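Local coordinates for conserved domain protein (Streptococcus pneumoniae, PDB 2I7R) that is of unknown function but belongs to the glyoxalase/bleomycin resistance/dioxygenase superfamily and forms a two-subunit assembly, at residues L6-V16 with H46-H54; V16-L27 with A34-I43. One frame throughout, in Å; residues are numbered along the deposited sequence.

Contact 1 of 2, residues L6-V16 with H46-H54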
loop_
_atom_site.group_PDB
_atom_site.type_symbol
_atom_site.label_atom_id
_atom_site.label_comp_id
_atom_site.label_asym_id
_atom_site.label_seq_id
_atom_site.Cartn_x
_atom_site.Cartn_y
_atom_site.Cartn_z
ATOM N N LEU A 6 5.429 0.775 8.590
ATOM C CA LEU A 6 4.364 0.517 7.619
ATOM C C LEU A 6 4.254 -0.983 7.405
ATOM O O LEU A 6 5.118 -1.569 6.799
ATOM C CB LEU A 6 4.638 1.255 6.290
ATOM C CG LEU A 6 3.763 1.004 5.062
ATOM C CD1 LEU A 6 2.309 1.094 5.400
ATOM C CD2 LEU A 6 4.113 2.007 3.977
ATOM N N ASN A 7 3.143 -1.544 7.879
ATOM C CA ASN A 7 2.956 -2.937 8.316
ATOM C C ASN A 7 1.838 -3.615 7.544
ATOM O O ASN A 7 1.836 -4.821 7.379
ATOM C CB ASN A 7 2.445 -2.935 9.792
ATOM C CG ASN A 7 3.415 -3.531 10.715
ATOM O OD1 ASN A 7 4.591 -3.594 10.404
ATOM N ND2 ASN A 7 2.959 -3.984 11.861
ATOM N N GLN A 8 0.830 -2.822 7.198
ATOM C CA GLN A 8 -0.433 -3.327 6.681
ATOM C C GLN A 8 -1.023 -2.331 5.688
ATOM O O GLN A 8 -1.004 -1.122 5.905
ATOM C CB GLN A 8 -1.406 -3.551 7.844
ATOM C CG GLN A 8 -2.738 -4.122 7.441
ATOM C CD GLN A 8 -3.662 -4.408 8.640
ATOM O OE1 GLN A 8 -3.212 -4.856 9.702
ATOM N NE2 GLN A 8 -4.962 -4.166 8.457
ATOM N N LEU A 9 -1.552 -2.855 4.600
ATOM C CA LEU A 9 -2.212 -2.034 3.624
ATOM C C LEU A 9 -3.579 -2.658 3.405
ATOM O O LEU A 9 -3.684 -3.872 3.192
ATOM C CB LEU A 9 -1.391 -2.014 2.324
ATOM C CG LEU A 9 -2.044 -1.441 1.070
ATOM C CD1 LEU A 9 -2.250 0.092 1.186
ATOM C CD2 LEU A 9 -1.214 -1.797 -0.147
ATOM N N ASP A 10 -4.632 -1.846 3.511
ATOM C CA ASP A 10 -5.962 -2.339 3.176
ATOM C C ASP A 10 -6.385 -1.799 1.817
ATOM O O ASP A 10 -6.176 -0.639 1.525
ATOM C CB ASP A 10 -7.019 -1.879 4.179
ATOM C CG ASP A 10 -6.694 -2.233 5.611
ATOM O OD1 ASP A 10 -5.736 -2.985 5.870
ATOM O OD2 ASP A 10 -7.423 -1.710 6.482
ATOM N N ILE A 11 -7.042 -2.640 1.042
ATOM C CA ILE A 11 -7.700 -2.247 -0.203
ATOM C C ILE A 11 -9.205 -2.435 0.000
ATOM O O ILE A 11 -9.664 -3.540 0.347
ATOM C CB ILE A 11 -7.264 -3.123 -1.438
ATOM C CG1 ILE A 11 -5.737 -3.356 -1.484
ATOM C CG2 ILE A 11 -7.858 -2.524 -2.754
ATOM C CD1 ILE A 11 -4.896 -2.059 -1.465
ATOM N N ILE A 12 -9.960 -1.364 -0.225
ATOM C CA ILE A 12 -11.417 -1.412 -0.068
ATOM C C ILE A 12 -12.030 -1.794 -1.429
ATOM O O ILE A 12 -11.796 -1.105 -2.459
ATOM C CB ILE A 12 -11.975 -0.062 0.384
ATOM C CG1 ILE A 12 -11.239 0.481 1.600
ATOM C CG2 ILE A 12 -13.478 -0.134 0.608
ATOM C CD1 ILE A 12 -10.923 -0.574 2.652
ATOM N N VAL A 13 -12.784 -2.894 -1.423
ATOM C CA VAL A 13 -13.379 -3.483 -2.634
ATOM C C VAL A 13 -14.794 -4.020 -2.320
ATOM O O VAL A 13 -15.065 -4.403 -1.186
ATOM C CB VAL A 13 -12.471 -4.599 -3.252
ATOM C CG1 VAL A 13 -11.087 -4.036 -3.629
ATOM C CG2 VAL A 13 -12.326 -5.836 -2.313
ATOM N N SER A 14 -15.686 -4.064 -3.308
ATOM C CA SER A 14 -17.054 -4.555 -3.057
ATOM C C SER A 14 -17.185 -6.077 -3.056
ATOM O O SER A 14 -18.109 -6.624 -2.445
ATOM C CB SER A 14 -18.041 -3.964 -4.059
ATOM O OG SER A 14 -17.692 -4.411 -5.349
ATOM N N ASN A 15 -16.261 -6.769 -3.711
ATOM C CA ASN A 15 -16.402 -8.214 -3.848
ATOM C C ASN A 15 -15.153 -8.944 -3.382
ATOM O O ASN A 15 -14.366 -9.468 -4.177
ATOM C CB ASN A 15 -16.753 -8.580 -5.289
ATOM C CG ASN A 15 -17.166 -10.029 -5.432
ATOM O OD1 ASN A 15 -17.033 -10.838 -4.498
ATOM N ND2 ASN A 15 -17.652 -10.381 -6.616
ATOM N N VAL A 16 -14.979 -8.954 -2.074
ATOM C CA VAL A 16 -13.828 -9.552 -1.445
ATOM C C VAL A 16 -13.568 -11.016 -1.876
ATOM O O VAL A 16 -12.412 -11.333 -2.206
ATOM C CB VAL A 16 -13.914 -9.411 0.080
ATOM C CG1 VAL A 16 -12.811 -10.210 0.767
ATOM C CG2 VAL A 16 -13.848 -7.960 0.446
ATOM N N HIS A 46 4.929 -8.030 5.586
ATOM C CA HIS A 46 3.872 -7.022 5.366
ATOM C C HIS A 46 2.552 -7.761 5.183
ATOM O O HIS A 46 2.528 -8.849 4.628
ATOM C CB HIS A 46 4.250 -6.215 4.118
ATOM C CG HIS A 46 3.660 -4.832 4.030
ATOM N ND1 HIS A 46 2.299 -4.588 4.029
ATOM C CD2 HIS A 46 4.255 -3.624 3.855
ATOM C CE1 HIS A 46 2.084 -3.295 3.894
ATOM N NE2 HIS A 46 3.252 -2.687 3.777
ATOM N N CYS A 47 1.467 -7.213 5.707
ATOM C CA CYS A 47 0.132 -7.779 5.475
ATOM C C CYS A 47 -0.640 -6.945 4.485
ATOM O O CYS A 47 -0.474 -5.743 4.424
ATOM C CB CYS A 47 -0.682 -7.848 6.754
ATOM S SG CYS A 47 -0.180 -9.157 7.799
ATOM N N LEU A 48 -1.489 -7.599 3.719
ATOM C CA LEU A 48 -2.358 -6.922 2.783
ATOM C C LEU A 48 -3.782 -7.410 3.065
ATOM O O LEU A 48 -4.065 -8.589 2.903
ATOM C CB LEU A 48 -1.892 -7.224 1.335
ATOM C CG LEU A 48 -2.669 -6.746 0.085
ATOM C CD1 LEU A 48 -2.609 -5.244 -0.107
ATOM C CD2 LEU A 48 -2.100 -7.405 -1.160
HETATM N N MSE A 49 -4.669 -6.512 3.487
HETATM C CA MSE A 49 -6.077 -6.858 3.676
HETATM C C MSE A 49 -6.973 -6.409 2.495
HETATM O O MSE A 49 -6.730 -5.376 1.848
HETATM C CB MSE A 49 -6.627 -6.214 4.963
HETATM C CG MSE A 49 -6.252 -6.914 6.276
HETATM SE SE MSE A 49 -4.406 -7.495 6.494
HETATM C CE MSE A 49 -4.494 -7.733 8.519
ATOM N N LEU A 50 -8.026 -7.172 2.255
ATOM C CA LEU A 50 -9.131 -6.716 1.421
ATOM C C LEU A 50 -10.305 -6.498 2.360
ATOM O O LEU A 50 -10.569 -7.327 3.235
ATOM C CB LEU A 50 -9.489 -7.762 0.373
ATOM C CG LEU A 50 -8.319 -8.333 -0.427
ATOM C CD1 LEU A 50 -8.834 -9.438 -1.329
ATOM C CD2 LEU A 50 -7.632 -7.216 -1.244
ATOM N N SER A 51 -10.995 -5.383 2.215
ATOM C CA SER A 51 -12.119 -5.122 3.096
ATOM C C SER A 51 -13.283 -4.528 2.325
ATOM O O SER A 51 -13.084 -3.644 1.516
ATOM C CB SER A 51 -11.688 -4.231 4.257
ATOM O OG SER A 51 -12.828 -3.772 4.964
ATOM N N GLN A 52 -14.496 -5.024 2.571
ATOM C CA GLN A 52 -15.684 -4.433 1.972
ATOM C C GLN A 52 -16.168 -3.248 2.820
ATOM O O GLN A 52 -16.639 -2.238 2.307
ATOM C CB GLN A 52 -16.770 -5.489 1.813
ATOM C CG GLN A 52 -17.948 -5.041 0.963
ATOM C CD GLN A 52 -19.175 -5.921 1.179
ATOM O OE1 GLN A 52 -19.059 -7.145 1.306
ATOM N NE2 GLN A 52 -20.357 -5.300 1.232
ATOM N N ASN A 53 -16.019 -3.381 4.126
ATOM C CA ASN A 53 -16.437 -2.342 5.067
ATOM C C ASN A 53 -15.599 -1.072 4.927
ATOM O O ASN A 53 -14.381 -1.122 4.715
ATOM C CB ASN A 53 -16.327 -2.869 6.521
ATOM C CG ASN A 53 -16.641 -1.792 7.578
ATOM O OD1 ASN A 53 -17.760 -1.306 7.657
ATOM N ND2 ASN A 53 -15.644 -1.429 8.387
ATOM N N HIS A 54 -16.268 0.068 5.073
ATOM C CA HIS A 54 -15.579 1.340 5.186
ATOM C C HIS A 54 -15.303 1.662 6.634
ATOM O O HIS A 54 -16.209 2.016 7.385
ATOM C CB HIS A 54 -16.362 2.425 4.457
ATOM C CG HIS A 54 -16.536 2.117 3.009
ATOM N ND1 HIS A 54 -17.098 2.991 2.116
ATOM C CD2 HIS A 54 -16.205 1.014 2.299
ATOM C CE1 HIS A 54 -17.121 2.438 0.916
ATOM N NE2 HIS A 54 -16.593 1.232 1.005
#
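Strands 6-12 and 46-51 are the parallel pair of a βαβββ module, the repeating unit of the glyoxalase superfamily fold: its first and last strands lie side by side in a four-stranded mixed sheet. Six backbone hydrogen bonds join them. They begin with the almost straight one from C47 N to N7 O (2.9 Å, 177° at the hydrogen) and end with V13 N to S51 O, just past the strand. C47 O accepts twice, from L9 N and from H46 ND1, which reach it from opposite faces of its carbonyl plane. H46 swings its ring against strand 6-12, its first torsion (-156°) setting CG far from the backbone N, with one face over the N7 carbonyl; the ring also meets H46 of the second subunit edge-to-face. On one face of the sheet branched aliphatic residues form a buried layer, with L50 under helix 16-27 and L9, I11 and L48 against strand 65-70. L9 and L48 run alongside each other, CD2 to CD1 3.7 Å, and I11 CB rests on L50 CD2. The other side is more polar. D10 OD2 is hydrogen-bonded to H68 NE2 of the second subunit; a strand of that subunit pairs antiparallel with strand 6-12 and continues the sheet. Long, flexible M49, modelled as selenomethionine, bends at chi2 (44°) and crosses Q8 at about a right angle, its CE 3.4 Å from Q8 CD. The extended chain of Q8 carries its amide along to D10: NE2 lies 2.9 Å from OD1, on the carboxylate's syn lone pair and in the amide plane.

Contact 2 of 2, residues V16-L27 with A34-I43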
loop_
_atom_site.group_PDB
_atom_site.type_symbol
_atom_site.label_atom_id
_atom_site.label_comp_id
_atom_site.label_asym_id
_atom_site.label_seq_id
_atom_site.Cartn_x
_atom_site.Cartn_y
_atom_site.Cartn_z
ATOM N N VAL A 16 -14.979 -8.954 -2.074
ATOM C CA VAL A 16 -13.828 -9.552 -1.445
ATOM C C VAL A 16 -13.568 -11.016 -1.876
ATOM O O VAL A 16 -12.412 -11.333 -2.206
ATOM C CB VAL A 16 -13.914 -9.411 0.080
ATOM C CG1 VAL A 16 -12.811 -10.210 0.767
ATOM C CG2 VAL A 16 -13.848 -7.960 0.446
ATOM N N PRO A 17 -14.619 -11.911 -1.873
ATOM C CA PRO A 17 -14.271 -13.275 -2.289
ATOM C C PRO A 17 -13.625 -13.392 -3.670
ATOM O O PRO A 17 -12.662 -14.135 -3.803
ATOM C CB PRO A 17 -15.599 -14.052 -2.163
ATOM C CG PRO A 17 -16.367 -13.266 -1.088
ATOM C CD PRO A 17 -16.043 -11.830 -1.464
ATOM N N GLN A 18 -14.109 -12.652 -4.666
ATOM C CA GLN A 18 -13.522 -12.735 -6.012
ATOM C C GLN A 18 -12.137 -12.085 -6.088
ATOM O O GLN A 18 -11.201 -12.633 -6.672
ATOM C CB GLN A 18 -14.452 -12.108 -7.060
ATOM C CG GLN A 18 -14.073 -12.450 -8.524
ATOM C CD GLN A 18 -14.017 -13.970 -8.775
ATOM O OE1 GLN A 18 -12.990 -14.521 -9.219
ATOM N NE2 GLN A 18 -15.111 -14.654 -8.457
ATOM N N VAL A 19 -12.020 -10.895 -5.507
ATOM C CA VAL A 19 -10.744 -10.200 -5.489
ATOM C C VAL A 19 -9.727 -11.081 -4.741
ATOM O O VAL A 19 -8.594 -11.224 -5.176
ATOM C CB VAL A 19 -10.901 -8.749 -4.906
ATOM C CG1 VAL A 19 -9.557 -8.011 -4.819
ATOM C CG2 VAL A 19 -11.889 -7.967 -5.753
ATOM N N CYS A 20 -10.178 -11.729 -3.663
ATOM C CA CYS A 20 -9.334 -12.608 -2.841
ATOM C C CYS A 20 -8.858 -13.788 -3.659
ATOM O O CYS A 20 -7.642 -14.057 -3.713
ATOM C CB CYS A 20 -10.042 -13.102 -1.554
ATOM S SG CYS A 20 -8.976 -14.216 -0.600
ATOM N N ALA A 21 -9.813 -14.486 -4.282
ATOM C CA ALA A 21 -9.516 -15.650 -5.121
ATOM C C ALA A 21 -8.501 -15.306 -6.235
ATOM O O ALA A 21 -7.536 -16.033 -6.476
ATOM C CB ALA A 21 -10.793 -16.196 -5.712
ATOM N N ASP A 22 -8.706 -14.164 -6.884
ATOM C CA ASP A 22 -7.800 -13.697 -7.944
ATOM C C ASP A 22 -6.381 -13.404 -7.425
ATOM O O ASP A 22 -5.396 -13.763 -8.057
ATOM C CB ASP A 22 -8.359 -12.438 -8.605
ATOM C CG ASP A 22 -9.605 -12.701 -9.435
ATOM O OD1 ASP A 22 -9.934 -13.879 -9.661
ATOM O OD2 ASP A 22 -10.252 -11.718 -9.854
ATOM N N LEU A 23 -6.308 -12.711 -6.299
ATOM C CA LEU A 23 -5.045 -12.391 -5.629
ATOM C C LEU A 23 -4.271 -13.646 -5.195
ATOM O O LEU A 23 -3.067 -13.696 -5.349
ATOM C CB LEU A 23 -5.312 -11.455 -4.444
ATOM C CG LEU A 23 -4.408 -10.235 -4.225
ATOM C CD1 LEU A 23 -3.859 -9.589 -5.520
ATOM C CD2 LEU A 23 -5.080 -9.181 -3.293
ATOM N N GLU A 24 -4.971 -14.686 -4.718
ATOM C CA GLU A 24 -4.324 -15.985 -4.425
ATOM C C GLU A 24 -3.631 -16.644 -5.631
ATOM O O GLU A 24 -2.537 -17.174 -5.485
ATOM C CB GLU A 24 -5.316 -16.965 -3.790
ATOM C CG GLU A 24 -6.016 -16.390 -2.573
ATOM C CD GLU A 24 -6.964 -17.363 -1.885
ATOM O OE1 GLU A 24 -7.769 -18.042 -2.564
ATOM O OE2 GLU A 24 -6.901 -17.422 -0.638
ATOM N N HIS A 25 -4.265 -16.625 -6.812
ATOM C CA HIS A 25 -3.620 -17.165 -8.012
ATOM C C HIS A 25 -2.413 -16.314 -8.388
ATOM O O HIS A 25 -1.340 -16.841 -8.683
ATOM C CB HIS A 25 -4.586 -17.267 -9.192
ATOM C CG HIS A 25 -5.678 -18.259 -8.988
ATOM N ND1 HIS A 25 -6.992 -17.890 -8.812
ATOM C CD2 HIS A 25 -5.653 -19.610 -8.920
ATOM C CE1 HIS A 25 -7.733 -18.972 -8.648
ATOM N NE2 HIS A 25 -6.944 -20.029 -8.717
ATOM N N ILE A 26 -2.574 -14.994 -8.346
ATOM C CA ILE A 26 -1.455 -14.126 -8.698
ATOM C C ILE A 26 -0.264 -14.276 -7.744
ATOM O O ILE A 26 0.881 -14.307 -8.182
ATOM C CB ILE A 26 -1.891 -12.680 -8.764
ATOM C CG1 ILE A 26 -2.788 -12.479 -9.991
ATOM C CG2 ILE A 26 -0.646 -11.745 -8.772
ATOM C CD1 ILE A 26 -3.662 -11.287 -9.901
ATOM N N LEU A 27 -0.537 -14.367 -6.448
ATOM C CA LEU A 27 0.501 -14.412 -5.446
ATOM C C LEU A 27 0.981 -15.842 -5.226
ATOM O O LEU A 27 2.039 -16.073 -4.620
ATOM C CB LEU A 27 -0.026 -13.852 -4.131
ATOM C CG LEU A 27 -0.289 -12.345 -4.027
ATOM C CD1 LEU A 27 -1.042 -12.044 -2.724
ATOM C CD2 LEU A 27 1.045 -11.553 -4.166
ATOM N N ALA A 34 -10.151 -15.490 5.408
ATOM C CA ALA A 34 -11.059 -14.770 4.513
ATOM C C ALA A 34 -12.509 -14.954 4.931
ATOM O O ALA A 34 -12.864 -16.014 5.400
ATOM C CB ALA A 34 -10.872 -15.259 3.081
ATOM N N ASN A 35 -13.317 -13.920 4.683
ATOM C CA ASN A 35 -14.741 -13.764 5.002
ATOM C C ASN A 35 -15.469 -13.258 3.788
ATOM O O ASN A 35 -14.829 -12.784 2.861
ATOM C CB ASN A 35 -14.924 -12.614 6.021
ATOM C CG ASN A 35 -15.064 -13.115 7.378
ATOM O OD1 ASN A 35 -15.156 -14.327 7.563
ATOM N ND2 ASN A 35 -15.063 -12.236 8.355
ATOM N N ASP A 36 -16.799 -13.237 3.826
ATOM C CA ASP A 36 -17.525 -12.583 2.755
ATOM C C ASP A 36 -17.045 -11.140 2.546
ATOM O O ASP A 36 -17.176 -10.607 1.465
ATOM C CB ASP A 36 -19.044 -12.607 3.017
ATOM C CG ASP A 36 -19.670 -13.946 2.680
ATOM O OD1 ASP A 36 -18.925 -14.860 2.258
ATOM O OD2 ASP A 36 -20.903 -14.081 2.835
ATOM N N GLY A 37 -16.516 -10.515 3.602
ATOM C CA GLY A 37 -16.150 -9.102 3.562
ATOM C C GLY A 37 -14.733 -8.719 3.966
ATOM O O GLY A 37 -14.429 -7.539 4.064
ATOM N N PHE A 38 -13.864 -9.698 4.175
ATOM C CA PHE A 38 -12.509 -9.430 4.618
ATOM C C PHE A 38 -11.640 -10.590 4.197
ATOM O O PHE A 38 -12.109 -11.724 4.241
ATOM C CB PHE A 38 -12.517 -9.312 6.146
ATOM C CG PHE A 38 -11.171 -9.032 6.773
ATOM C CD1 PHE A 38 -10.765 -7.715 7.035
ATOM C CD2 PHE A 38 -10.345 -10.083 7.205
ATOM C CE1 PHE A 38 -9.518 -7.440 7.680
ATOM C CE2 PHE A 38 -9.092 -9.815 7.841
ATOM C CZ PHE A 38 -8.707 -8.479 8.086
ATOM N N ALA A 39 -10.388 -10.316 3.813
ATOM C CA ALA A 39 -9.339 -11.337 3.560
ATOM C C ALA A 39 -7.988 -10.778 3.990
ATOM O O ALA A 39 -7.728 -9.569 3.881
ATOM C CB ALA A 39 -9.293 -11.751 2.072
ATOM N N GLN A 40 -7.130 -11.648 4.501
ATOM C CA GLN A 40 -5.842 -11.223 4.994
ATOM C C GLN A 40 -4.789 -12.043 4.319
ATOM O O GLN A 40 -4.840 -13.272 4.378
ATOM C CB GLN A 40 -5.726 -11.459 6.510
ATOM C CG GLN A 40 -4.272 -11.465 7.052
ATOM C CD GLN A 40 -4.214 -11.942 8.511
ATOM O OE1 GLN A 40 -5.056 -11.556 9.328
ATOM N NE2 GLN A 40 -3.232 -12.783 8.834
ATOM N N PHE A 41 -3.806 -11.368 3.736
ATOM C CA PHE A 41 -2.649 -12.025 3.200
ATOM C C PHE A 41 -1.451 -11.575 3.997
ATOM O O PHE A 41 -1.356 -10.415 4.384
ATOM C CB PHE A 41 -2.425 -11.629 1.728
ATOM C CG PHE A 41 -3.472 -12.154 0.777
ATOM C CD1 PHE A 41 -3.242 -13.318 0.051
ATOM C CD2 PHE A 41 -4.674 -11.484 0.600
ATOM C CE1 PHE A 41 -4.192 -13.807 -0.842
ATOM C CE2 PHE A 41 -5.631 -11.971 -0.320
ATOM C CZ PHE A 41 -5.388 -13.117 -1.024
ATOM N N THR A 42 -0.532 -12.499 4.240
ATOM C CA THR A 42 0.801 -12.149 4.724
ATOM C C THR A 42 1.763 -12.311 3.535
ATOM O O THR A 42 1.738 -13.325 2.823
ATOM C CB THR A 42 1.170 -13.014 5.952
ATOM O OG1 THR A 42 0.187 -12.788 6.987
ATOM C CG2 THR A 42 2.565 -12.673 6.496
ATOM N N ILE A 43 2.541 -11.273 3.266
ATOM C CA ILE A 43 3.523 -11.316 2.204
ATOM C C ILE A 43 4.867 -10.901 2.767
ATOM O O ILE A 43 5.244 -9.714 2.717
ATOM C CB ILE A 43 3.170 -10.411 0.993
ATOM C CG1 ILE A 43 1.692 -10.567 0.549
ATOM C CG2 ILE A 43 4.127 -10.725 -0.146
ATOM C CD1 ILE A 43 1.168 -9.469 -0.425
#
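F41 sets its ring against helix 16-27 and meets one residue after another along it. Its CZ lies 3.6 Å from C20 O, which sits at the ring edge, in the ring plane; that oxygen already accepts the helical bond from E24 N. CZ also touches L23 CB, while CE1 meets E24 CG at 3.6 Å. A large flat ring suits this place because its rim can reach two turns of helix at once. C20 SG stands 4.8 Å from the F41 ring centroid, 60° off the ring normal, an oblique sulfur-aromatic contact. Its first torsion (178°) carries the sulfur away from the backbone N and on to A39 CB, 3.6 Å distant. The small methyl of A39 lets helix and strand approach closely here, with C20 and A39 only 6.5 Å apart at their CA atoms. Toward the helix C-terminus L27 CD1 touches both F41 CD1 (3.8 Å) and I43 CD1. At the opposite end the packing is side chain on backbone: V16 spreads its two methyls over the turn, CG1 against F38 N and CG2 against G37 O, and P17 CD comes within 3.4 Å of D36 O. Proline is well placed in the first turn of a helix, where its missing N-H costs no bond. Further out, E24 turns its carboxylate to A31 N, which holds the side chain beside the F41 ring, and L50 of the neighbouring strand packs on C20 and L23. Helix 16-27 thus covers one face of the sheet, nearly aligned with strand 38-43 (20° between directions), as is typical of the βαβββ module of the glyoxalase fold.

Both contacts build the same module and share V16, but in different directions: contact 1 joins strands within the sheet, contact 2 lays the helix on its face. Backbone hydrogen bonding therefore dominates contact 1, whereas contact 2 relies on apolar packing. They are joined where strand 46-51 pairs with strand 38-43, L48 N to F41 O and L50 N to A39 O, both 2.9 Å, and where L50 CD1 reaches C20 N. Each is partly buried, with exposed residues at the turn around D36 and in the loop after strand 46-51. Contact 1 borders the second subunit more extensively; contact 2 meets it through L27 and I43.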